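Local coordinates for mucin-like protocadherin (Homo sapiens, PDB 6OAE), which probably joins adjacent microvilli through calcium-dependent complexes of its cadherin repeats with CDHR2, so helping to pack the epithelial brush border, at residues Y62-L72 and L84-D95; T144-S152 and D164-M175. All coordinates share one frame; numbering follows the deposited sequence.

Interaction 1 (Y62-L72 and L84-D95); sequences YEEKSLLEAQL and LRVFVSVLDVND. With CA (calcium ion), chain C; CA (calcium ion), chain D; CA (calcium ion), chain E.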
loop_
_atom_site.group_PDB
_atom_site.type_symbol
_atom_site.label_atom_id
_atom_site.label_comp_id
_atom_site.label_asym_id
_atom_site.label_seq_id
_atom_site.Cartn_x
_atom_site.Cartn_y
_atom_site.Cartn_z
ATOM N N TYR A 62 -1.998 -7.631 -4.637
ATOM C CA TYR A 62 -0.566 -7.432 -4.312
ATOM C C TYR A 62 -0.312 -7.501 -2.790
ATOM O O TYR A 62 0.777 -7.995 -2.394
ATOM C CB TYR A 62 -0.072 -6.113 -4.888
ATOM C CG TYR A 62 1.397 -5.894 -4.685
ATOM C CD1 TYR A 62 2.314 -6.357 -5.613
ATOM C CD2 TYR A 62 1.876 -5.245 -3.558
ATOM C CE1 TYR A 62 3.681 -6.171 -5.439
ATOM C CE2 TYR A 62 3.234 -5.053 -3.369
ATOM C CZ TYR A 62 4.139 -5.519 -4.309
ATOM O OH TYR A 62 5.478 -5.327 -4.117
ATOM N N GLU A 63 -1.258 -7.046 -1.970
ATOM C CA GLU A 63 -1.141 -7.042 -0.484
ATOM C C GLU A 63 -1.326 -8.468 0.091
ATOM O O GLU A 63 -0.881 -8.702 1.215
ATOM C CB GLU A 63 -2.134 -6.045 0.123
ATOM C CG GLU A 63 -1.697 -4.587 0.003
ATOM C CD GLU A 63 -1.735 -3.958 -1.389
ATOM O OE1 GLU A 63 -2.802 -4.002 -2.036
ATOM O OE2 GLU A 63 -0.711 -3.407 -1.832
ATOM N N GLU A 64 -1.961 -9.390 -0.639
ATOM C CA GLU A 64 -2.165 -10.797 -0.196
ATOM C C GLU A 64 -1.013 -11.661 -0.740
ATOM O O GLU A 64 -0.419 -12.414 0.058
ATOM C CB GLU A 64 -3.564 -11.245 -0.628
ATOM C CG GLU A 64 -3.919 -12.683 -0.264
ATOM C CD GLU A 64 -3.754 -13.708 -1.374
ATOM O OE1 GLU A 64 -3.963 -13.354 -2.568
ATOM O OE2 GLU A 64 -3.423 -14.872 -1.049
ATOM N N LYS A 65 -0.690 -11.564 -2.037
ATOM C CA LYS A 65 0.372 -12.395 -2.663
ATOM C C LYS A 65 0.803 -11.747 -3.978
ATOM O O LYS A 65 -0.082 -11.504 -4.816
ATOM C CB LYS A 65 -0.171 -13.814 -2.864
ATOM C CG LYS A 65 0.868 -14.896 -3.102
ATOM C CD LYS A 65 0.255 -16.247 -3.396
ATOM C CE LYS A 65 -0.498 -16.853 -2.227
ATOM N NZ LYS A 65 0.423 -17.304 -1.157
ATOM N N SER A 66 2.103 -11.476 -4.143
ATOM C CA SER A 66 2.677 -10.699 -5.275
ATOM C C SER A 66 3.211 -11.615 -6.386
ATOM O O SER A 66 3.562 -11.100 -7.461
ATOM C CB SER A 66 3.756 -9.780 -4.775
ATOM O OG SER A 66 4.872 -10.524 -4.322
ATOM N N LEU A 67 3.305 -12.922 -6.141
ATOM C CA LEU A 67 3.853 -13.881 -7.129
ATOM C C LEU A 67 3.004 -15.143 -7.112
ATOM O O LEU A 67 2.820 -15.738 -6.028
ATOM C CB LEU A 67 5.312 -14.172 -6.780
ATOM C CG LEU A 67 6.057 -15.062 -7.764
ATOM C CD1 LEU A 67 6.475 -14.268 -9.004
ATOM C CD2 LEU A 67 7.264 -15.699 -7.076
ATOM N N LEU A 68 2.476 -15.515 -8.274
ATOM C CA LEU A 68 1.632 -16.718 -8.446
ATOM C C LEU A 68 2.420 -17.646 -9.360
ATOM O O LEU A 68 2.956 -17.145 -10.360
ATOM C CB LEU A 68 0.272 -16.326 -9.033
ATOM C CG LEU A 68 -0.410 -15.116 -8.385
ATOM C CD1 LEU A 68 -1.713 -14.775 -9.106
ATOM C CD2 LEU A 68 -0.666 -15.363 -6.918
ATOM N N GLU A 69 2.493 -18.925 -9.011
ATOM C CA GLU A 69 3.268 -19.947 -9.737
ATOM C C GLU A 69 2.326 -21.060 -10.188
ATOM O O GLU A 69 1.515 -21.512 -9.391
ATOM C CB GLU A 69 4.387 -20.450 -8.814
ATOM C CG GLU A 69 5.104 -21.686 -9.321
ATOM C CD GLU A 69 6.436 -21.953 -8.638
ATOM O OE1 GLU A 69 7.368 -22.423 -9.329
ATOM O OE2 GLU A 69 6.541 -21.684 -7.421
ATOM N N ALA A 70 2.456 -21.482 -11.436
ATOM C CA ALA A 70 1.759 -22.647 -11.998
ATOM C C ALA A 70 2.826 -23.676 -12.338
ATOM O O ALA A 70 3.790 -23.306 -13.051
ATOM C CB ALA A 70 0.962 -22.273 -13.212
ATOM N N GLN A 71 2.660 -24.897 -11.830
ATOM C CA GLN A 71 3.522 -26.058 -12.190
ATOM C C GLN A 71 2.741 -26.850 -13.220
ATOM O O GLN A 71 1.670 -27.360 -12.863
ATOM C CB GLN A 71 3.870 -26.868 -10.942
ATOM C CG GLN A 71 4.699 -28.112 -11.247
ATOM C CD GLN A 71 4.910 -28.969 -10.024
ATOM O OE1 GLN A 71 4.026 -29.118 -9.183
ATOM N NE2 GLN A 71 6.097 -29.543 -9.924
ATOM N N LEU A 72 3.225 -26.913 -14.451
ATOM C CA LEU A 72 2.576 -27.657 -15.547
ATOM C C LEU A 72 3.267 -29.008 -15.606
ATOM O O LEU A 72 4.480 -29.011 -15.867
ATOM C CB LEU A 72 2.710 -26.925 -16.883
ATOM C CG LEU A 72 2.381 -25.432 -16.884
ATOM C CD1 LEU A 72 2.159 -24.949 -18.298
ATOM C CD2 LEU A 72 1.182 -25.120 -16.016
ATOM N N LEU A 84 6.952 -27.710 -16.633
ATOM C CA LEU A 84 7.161 -26.289 -16.990
ATOM C C LEU A 84 6.738 -25.453 -15.781
ATOM O O LEU A 84 5.901 -25.922 -15.021
ATOM C CB LEU A 84 6.299 -25.977 -18.216
ATOM C CG LEU A 84 6.862 -26.268 -19.607
ATOM C CD1 LEU A 84 7.757 -27.476 -19.666
ATOM C CD2 LEU A 84 5.734 -26.406 -20.614
ATOM N N ARG A 85 7.319 -24.271 -15.597
ATOM C CA ARG A 85 6.831 -23.279 -14.610
ATOM C C ARG A 85 6.324 -22.058 -15.369
ATOM O O ARG A 85 6.937 -21.664 -16.396
ATOM C CB ARG A 85 7.910 -22.859 -13.605
ATOM C CG ARG A 85 8.537 -24.019 -12.847
ATOM C CD ARG A 85 7.522 -24.963 -12.208
ATOM N NE ARG A 85 8.230 -26.127 -11.700
ATOM C CZ ARG A 85 8.878 -26.154 -10.542
ATOM N NH1 ARG A 85 8.888 -25.084 -9.761
ATOM N NH2 ARG A 85 9.508 -27.252 -10.159
ATOM N N VAL A 86 5.241 -21.488 -14.873
ATOM C CA VAL A 86 4.739 -20.160 -15.310
ATOM C C VAL A 86 4.625 -19.287 -14.075
ATOM O O VAL A 86 4.037 -19.760 -13.061
ATOM C CB VAL A 86 3.397 -20.240 -16.036
ATOM C CG1 VAL A 86 2.843 -18.831 -16.280
ATOM C CG2 VAL A 86 3.513 -21.034 -17.323
ATOM N N PHE A 87 5.154 -18.068 -14.156
ATOM C CA PHE A 87 5.081 -17.061 -13.079
ATOM C C PHE A 87 4.182 -15.904 -13.497
ATOM O O PHE A 87 4.353 -15.367 -14.599
ATOM C CB PHE A 87 6.480 -16.564 -12.749
ATOM C CG PHE A 87 7.300 -17.544 -11.945
ATOM C CD1 PHE A 87 6.854 -18.831 -11.674
ATOM C CD2 PHE A 87 8.540 -17.187 -11.466
ATOM C CE1 PHE A 87 7.625 -19.701 -10.921
ATOM C CE2 PHE A 87 9.301 -18.062 -10.711
ATOM C CZ PHE A 87 8.839 -19.312 -10.438
ATOM N N VAL A 88 3.262 -15.542 -12.615
ATOM C CA VAL A 88 2.515 -14.267 -12.723
ATOM C C VAL A 88 3.078 -13.343 -11.648
ATOM O O VAL A 88 2.876 -13.610 -10.453
ATOM C CB VAL A 88 0.999 -14.428 -12.602
ATOM C CG1 VAL A 88 0.320 -13.069 -12.681
ATOM C CG2 VAL A 88 0.441 -15.365 -13.659
ATOM N N SER A 89 3.775 -12.314 -12.080
ATOM C CA SER A 89 4.266 -11.230 -11.226
ATOM C C SER A 89 3.126 -10.215 -11.091
ATOM O O SER A 89 2.748 -9.617 -12.106
ATOM C CB SER A 89 5.499 -10.641 -11.797
ATOM O OG SER A 89 5.898 -9.539 -11.014
ATOM N N VAL A 90 2.598 -10.033 -9.883
ATOM C CA VAL A 90 1.478 -9.095 -9.614
ATOM C C VAL A 90 2.069 -7.709 -9.341
ATOM O O VAL A 90 2.972 -7.606 -8.497
ATOM C CB VAL A 90 0.609 -9.573 -8.444
ATOM C CG1 VAL A 90 -0.544 -8.611 -8.205
ATOM C CG2 VAL A 90 0.103 -10.990 -8.667
ATOM N N LEU A 91 1.551 -6.684 -10.011
ATOM C CA LEU A 91 2.054 -5.298 -9.908
ATOM C C LEU A 91 1.179 -4.540 -8.916
ATOM O O LEU A 91 -0.073 -4.628 -8.998
ATOM C CB LEU A 91 2.030 -4.602 -11.268
ATOM C CG LEU A 91 2.821 -5.279 -12.382
ATOM C CD1 LEU A 91 2.757 -4.444 -13.654
ATOM C CD2 LEU A 91 4.263 -5.544 -11.970
ATOM N N ASP A 92 1.826 -3.809 -8.024
ATOM C CA ASP A 92 1.129 -3.008 -6.993
ATOM C C ASP A 92 0.404 -1.842 -7.666
ATOM O O ASP A 92 0.964 -1.204 -8.615
ATOM C CB ASP A 92 2.090 -2.523 -5.907
ATOM C CG ASP A 92 1.370 -1.729 -4.833
ATOM O OD1 ASP A 92 0.218 -2.140 -4.445
ATOM O OD2 ASP A 92 1.929 -0.679 -4.419
ATOM N N VAL A 93 -0.805 -1.590 -7.196
ATOM C CA VAL A 93 -1.666 -0.433 -7.547
ATOM C C VAL A 93 -1.885 0.348 -6.243
ATOM O O VAL A 93 -1.906 -0.287 -5.150
ATOM C CB VAL A 93 -2.979 -0.927 -8.186
ATOM C CG1 VAL A 93 -4.064 0.150 -8.233
ATOM C CG2 VAL A 93 -2.729 -1.508 -9.581
ATOM N N ASN A 94 -2.024 1.664 -6.334
ATOM C CA ASN A 94 -2.399 2.507 -5.171
ATOM C C ASN A 94 -3.894 2.284 -4.933
ATOM O O ASN A 94 -4.710 3.087 -5.436
ATOM C CB ASN A 94 -1.997 3.977 -5.399
ATOM C CG ASN A 94 -2.356 4.850 -4.216
ATOM O OD1 ASN A 94 -2.720 4.327 -3.170
ATOM N ND2 ASN A 94 -2.267 6.166 -4.378
ATOM N N ASP A 95 -4.258 1.214 -4.219
ATOM C CA ASP A 95 -5.669 0.782 -4.042
ATOM C C ASP A 95 -6.107 0.871 -2.566
ATOM O O ASP A 95 -7.256 0.458 -2.272
ATOM C CB ASP A 95 -5.899 -0.620 -4.635
ATOM C CG ASP A 95 -5.118 -1.764 -4.015
ATOM O OD1 ASP A 95 -4.050 -1.512 -3.430
ATOM O OD2 ASP A 95 -5.584 -2.950 -4.135
HETATM CA CA CA C . -1.812 -2.002 -3.533
HETATM CA CA CA D . -4.740 -4.725 -3.109
HETATM CA CA CA E . -2.235 4.065 -0.871
HETATM O O HOH W 1 5.266 -8.403 -8.213
HETATM O O HOH W 2 -6.751 -5.809 -3.869
#
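E63, D92, V93 and D95 meet through calcium. E63 grips the chain C ion with both oxygens, OE2 at 2.5 Å, and its OE1 also reaches the chain D ion. D95, whose OD2 is also bonded by N18, spans both, OD1 on the first and OD2 on the second; D92 OD1, 2.2 Å from the chain C ion, and V93 O add to that shell. These are the linker sites of tandem cadherin repeats: E17 and D131 complete the chain C site, and N94 OD1 turns to the third ion. D92 CB sits over the Y62 ring face, 3.5 Å from its centroid, a CH-pi contact set by Y62 CG lying anti to N (chi1 -176°). Without the ring, as with an alanine here, D92 CB would probably lose its cover and a gap open beside this calcium ligand. Farther back the strands pair as an antiparallel hairpin, L68, A70 and L72 exchanging backbone bonds with V88, V86 and L84. Their side chains share one face, where L68, A70 and V88 pack on F47. On the other, R85, also bonded by Q83, makes a salt bridge from NH1 to E69 OE1 (3.1 Å), which also lies at the F87 ring edge.

Interaction 2 (T144-S152 and D164-M175); sequences TAGASDYFS and DRPLDFYERPNM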
loop_
_atom_site.group_PDB
_atom_site.type_symbol
_atom_site.label_atom_id
_atom_site.label_comp_id
_atom_site.label_asym_id
_atom_site.label_seq_id
_atom_site.Cartn_x
_atom_site.Cartn_y
_atom_site.Cartn_z
ATOM N N THR A 144 -7.680 27.451 13.961
ATOM C CA THR A 144 -7.798 28.718 14.728
ATOM C C THR A 144 -6.704 29.671 14.213
ATOM O O THR A 144 -5.571 29.210 13.997
ATOM C CB THR A 144 -7.819 28.400 16.228
ATOM O OG1 THR A 144 -6.654 27.650 16.582
ATOM C CG2 THR A 144 -9.056 27.616 16.620
ATOM N N ALA A 145 -7.042 30.944 13.989
ATOM C CA ALA A 145 -6.145 31.950 13.358
ATOM C C ALA A 145 -4.893 32.150 14.228
ATOM O O ALA A 145 -5.023 32.259 15.467
ATOM C CB ALA A 145 -6.877 33.257 13.123
ATOM N N GLY A 146 -3.717 32.166 13.595
ATOM C CA GLY A 146 -2.424 32.368 14.271
ATOM C C GLY A 146 -1.779 31.068 14.730
ATOM O O GLY A 146 -0.624 31.126 15.094
ATOM N N ALA A 147 -2.480 29.935 14.695
ATOM C CA ALA A 147 -1.981 28.646 15.237
ATOM C C ALA A 147 -0.656 28.247 14.565
ATOM O O ALA A 147 0.268 27.791 15.280
ATOM C CB ALA A 147 -3.027 27.578 15.080
ATOM N N SER A 148 -0.543 28.415 13.249
ATOM C CA SER A 148 0.677 28.041 12.492
ATOM C C SER A 148 1.870 28.938 12.864
ATOM O O SER A 148 2.961 28.588 12.468
ATOM C CB SER A 148 0.443 28.038 11.012
ATOM O OG SER A 148 0.096 29.335 10.571
ATOM N N ASP A 149 1.673 30.051 13.581
ATOM C CA ASP A 149 2.788 30.872 14.127
ATOM C C ASP A 149 3.562 30.056 15.180
ATOM O O ASP A 149 4.743 30.322 15.367
ATOM C CB ASP A 149 2.306 32.178 14.773
ATOM C CG ASP A 149 1.492 33.115 13.881
ATOM O OD1 ASP A 149 1.459 32.902 12.652
ATOM O OD2 ASP A 149 0.891 34.074 14.446
ATOM N N TYR A 150 2.931 29.072 15.830
ATOM C CA TYR A 150 3.507 28.384 17.007
ATOM C C TYR A 150 4.048 26.993 16.701
ATOM O O TYR A 150 4.968 26.614 17.392
ATOM C CB TYR A 150 2.455 28.260 18.097
ATOM C CG TYR A 150 2.046 29.600 18.642
ATOM C CD1 TYR A 150 1.013 30.307 18.051
ATOM C CD2 TYR A 150 2.705 30.175 19.721
ATOM C CE1 TYR A 150 0.618 31.544 18.534
ATOM C CE2 TYR A 150 2.317 31.414 20.221
ATOM C CZ TYR A 150 1.271 32.101 19.623
ATOM O OH TYR A 150 0.874 33.330 20.085
ATOM N N PHE A 151 3.436 26.252 15.773
ATOM C CA PHE A 151 3.770 24.832 15.507
ATOM C C PHE A 151 3.860 24.565 14.015
ATOM O O PHE A 151 3.120 25.164 13.232
ATOM C CB PHE A 151 2.726 23.899 16.117
ATOM C CG PHE A 151 2.567 24.003 17.611
ATOM C CD1 PHE A 151 3.434 23.344 18.472
ATOM C CD2 PHE A 151 1.520 24.733 18.165
ATOM C CE1 PHE A 151 3.262 23.420 19.840
ATOM C CE2 PHE A 151 1.353 24.813 19.541
ATOM C CZ PHE A 151 2.225 24.159 20.373
ATOM N N SER A 152 4.770 23.663 13.643
ATOM C CA SER A 152 4.934 23.176 12.250
ATOM C C SER A 152 5.403 21.725 12.279
ATOM O O SER A 152 5.912 21.286 13.329
ATOM C CB SER A 152 5.898 24.070 11.504
ATOM O OG SER A 152 7.182 24.007 12.086
ATOM N N ASP A 164 7.728 26.335 17.475
ATOM C CA ASP A 164 8.540 27.322 16.713
ATOM C C ASP A 164 8.644 28.672 17.398
ATOM O O ASP A 164 9.546 29.421 17.028
ATOM C CB ASP A 164 7.924 27.536 15.349
ATOM C CG ASP A 164 7.933 26.255 14.552
ATOM O OD1 ASP A 164 8.975 25.538 14.614
ATOM O OD2 ASP A 164 6.913 25.991 13.893
ATOM N N ARG A 165 7.741 29.006 18.316
ATOM C CA ARG A 165 7.764 30.325 19.004
ATOM C C ARG A 165 7.282 30.143 20.429
ATOM O O ARG A 165 6.474 29.254 20.701
ATOM C CB ARG A 165 6.886 31.351 18.280
ATOM C CG ARG A 165 7.525 31.901 17.016
ATOM C CD ARG A 165 6.548 32.747 16.234
ATOM N NE ARG A 165 6.209 33.973 16.931
ATOM C CZ ARG A 165 6.895 35.120 16.864
ATOM N NH1 ARG A 165 6.467 36.173 17.552
ATOM N NH2 ARG A 165 7.997 35.219 16.123
ATOM N N PRO A 166 7.746 30.984 21.370
ATOM C CA PRO A 166 7.323 30.845 22.764
ATOM C C PRO A 166 5.795 30.866 22.890
ATOM O O PRO A 166 5.159 31.666 22.246
ATOM C CB PRO A 166 7.978 32.033 23.497
ATOM C CG PRO A 166 9.062 32.527 22.577
ATOM C CD PRO A 166 8.709 32.085 21.168
ATOM N N LEU A 167 5.247 29.957 23.691
ATOM C CA LEU A 167 3.808 29.878 23.986
ATOM C C LEU A 167 3.467 30.966 25.002
ATOM O O LEU A 167 4.381 31.431 25.764
ATOM C CB LEU A 167 3.457 28.488 24.519
ATOM C CG LEU A 167 3.763 27.339 23.560
ATOM C CD1 LEU A 167 3.558 25.995 24.244
ATOM C CD2 LEU A 167 2.897 27.446 22.313
ATOM N N ASP A 168 2.210 31.351 25.011
ATOM C CA ASP A 168 1.671 32.352 25.958
ATOM C C ASP A 168 0.245 31.920 26.293
ATOM O O ASP A 168 -0.632 32.111 25.476
ATOM C CB ASP A 168 1.787 33.742 25.330
ATOM C CG ASP A 168 1.348 34.873 26.237
ATOM O OD1 ASP A 168 0.487 34.623 27.107
ATOM O OD2 ASP A 168 1.877 36.003 26.047
ATOM N N PHE A 169 0.053 31.365 27.480
ATOM C CA PHE A 169 -1.225 30.822 27.984
ATOM C C PHE A 169 -2.342 31.875 27.914
ATOM O O PHE A 169 -3.469 31.508 27.562
ATOM C CB PHE A 169 -1.038 30.331 29.414
ATOM C CG PHE A 169 -2.311 29.976 30.108
ATOM C CD1 PHE A 169 -2.954 28.785 29.812
ATOM C CD2 PHE A 169 -2.865 30.824 31.060
ATOM C CE1 PHE A 169 -4.134 28.451 30.450
ATOM C CE2 PHE A 169 -4.045 30.479 31.695
ATOM C CZ PHE A 169 -4.679 29.297 31.387
ATOM N N TYR A 170 -2.040 33.135 28.244
ATOM C CA TYR A 170 -3.042 34.221 28.335
ATOM C C TYR A 170 -3.506 34.591 26.928
ATOM O O TYR A 170 -4.748 34.719 26.699
ATOM C CB TYR A 170 -2.473 35.383 29.165
ATOM C CG TYR A 170 -2.183 34.907 30.558
ATOM C CD1 TYR A 170 -3.205 34.764 31.476
ATOM C CD2 TYR A 170 -0.907 34.516 30.928
ATOM C CE1 TYR A 170 -2.965 34.280 32.746
ATOM C CE2 TYR A 170 -0.643 34.038 32.203
ATOM C CZ TYR A 170 -1.681 33.917 33.109
ATOM O OH TYR A 170 -1.459 33.453 34.353
ATOM N N GLU A 171 -2.555 34.754 26.021
ATOM C CA GLU A 171 -2.820 35.242 24.657
ATOM C C GLU A 171 -3.485 34.127 23.848
ATOM O O GLU A 171 -4.498 34.403 23.176
ATOM C CB GLU A 171 -1.501 35.725 24.071
ATOM C CG GLU A 171 -1.639 36.280 22.686
ATOM C CD GLU A 171 -0.374 36.912 22.152
ATOM O OE1 GLU A 171 -0.305 37.134 20.927
ATOM O OE2 GLU A 171 0.512 37.195 22.954
ATOM N N ARG A 172 -2.963 32.903 23.919
ATOM C CA ARG A 172 -3.473 31.800 23.056
ATOM C C ARG A 172 -3.326 30.462 23.778
ATOM O O ARG A 172 -2.336 29.760 23.596
ATOM C CB ARG A 172 -2.760 31.877 21.707
ATOM C CG ARG A 172 -3.449 31.064 20.628
ATOM C CD ARG A 172 -2.878 31.340 19.263
ATOM N NE ARG A 172 -3.494 32.508 18.653
ATOM C CZ ARG A 172 -2.980 33.742 18.596
ATOM N NH1 ARG A 172 -3.677 34.695 18.002
ATOM N NH2 ARG A 172 -1.795 34.033 19.118
ATOM N N PRO A 173 -4.293 30.089 24.638
ATOM C CA PRO A 173 -4.224 28.828 25.371
ATOM C C PRO A 173 -4.635 27.603 24.548
ATOM O O PRO A 173 -4.324 26.526 24.987
ATOM C CB PRO A 173 -5.238 29.013 26.494
ATOM C CG PRO A 173 -6.286 29.917 25.860
ATOM C CD PRO A 173 -5.504 30.858 24.971
ATOM N N ASN A 174 -5.344 27.813 23.431
ATOM C CA ASN A 174 -5.855 26.725 22.541
ATOM C C ASN A 174 -5.422 27.013 21.108
ATOM O O ASN A 174 -5.616 28.164 20.644
ATOM C CB ASN A 174 -7.382 26.552 22.589
ATOM C CG ASN A 174 -7.919 25.573 21.552
ATOM O OD1 ASN A 174 -7.885 25.834 20.343
ATOM N ND2 ASN A 174 -8.434 24.445 22.012
ATOM N N MET A 175 -4.856 26.005 20.438
ATOM C CA MET A 175 -4.475 26.053 19.002
ATOM C C MET A 175 -4.997 24.760 18.375
ATOM O O MET A 175 -4.636 23.678 18.876
ATOM C CB MET A 175 -2.962 26.162 18.799
ATOM C CG MET A 175 -2.447 27.588 18.925
ATOM S SD MET A 175 -0.900 27.787 19.818
ATOM C CE MET A 175 -1.324 27.026 21.377
HETATM O O HOH W 3 5.460 27.957 12.625
#
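D164 meets S152 and Y150 through two short hydrogen bonds. S152 OG donates to D164 OD2 at 2.7 Å, using the syn lone pair of the carboxylate, and D164 N gives a nearly straight bond (174°) to Y150 O at 2.8 Å. A water that also donates to S148 O adds a second donor to OD2, while D164 OD1 forms a salt bridge with R162. At the far end of the tyrosine, R172 NH2 makes a weak bond to Y150 OH, 2.9 Å long but bent; the hydroxyl lies at the edge of the guanidinium, whose plane is turned 44° from the ring.

Between these polar ends the phenol ring is packed by sulfur and methyl groups. M175 SD stands obliquely to it, 4.1 Å from the centroid, and also approaches the F151 ring at its edge, a pair of Met-aromatic contacts. The bends of the M175 chain at chi2 and chi3 bring the sulfur beside both aromatics. L167 CD2 touches Y150 CD2 at 3.8 Å and F151 CZ at 3.9 Å, and M175 CG rests on A147 CB. F151 continues inward to L161, L201 and F177, joining these loops to the interior of the second cadherin repeat. With its backbone oxygen bonded to D164, its ring packed by M175 and L167, and its hydroxyl met by R172, Y150 is probably restrained along its whole length.

In the fold
Interaction 1 belongs to the first cadherin repeat and interaction 2 to the second, their centres 51 Å apart on opposite sides of the chain's centre; they share no strand and do not touch. Both are partly buried, but differently built. The 62-72/84-95 pair is a regular hairpin running out to the calcium-filled linker, so its chemistry passes from backbone bonding and an apolar face to carboxylates held by metal. The 144-152/164-175 pair lies away from that linker and is mostly loop, relying on side-chain packing between a few polar bonds. One strand of each pair, 67-76 and 174-182, holds the equivalent place in its repeat's four-stranded sheet.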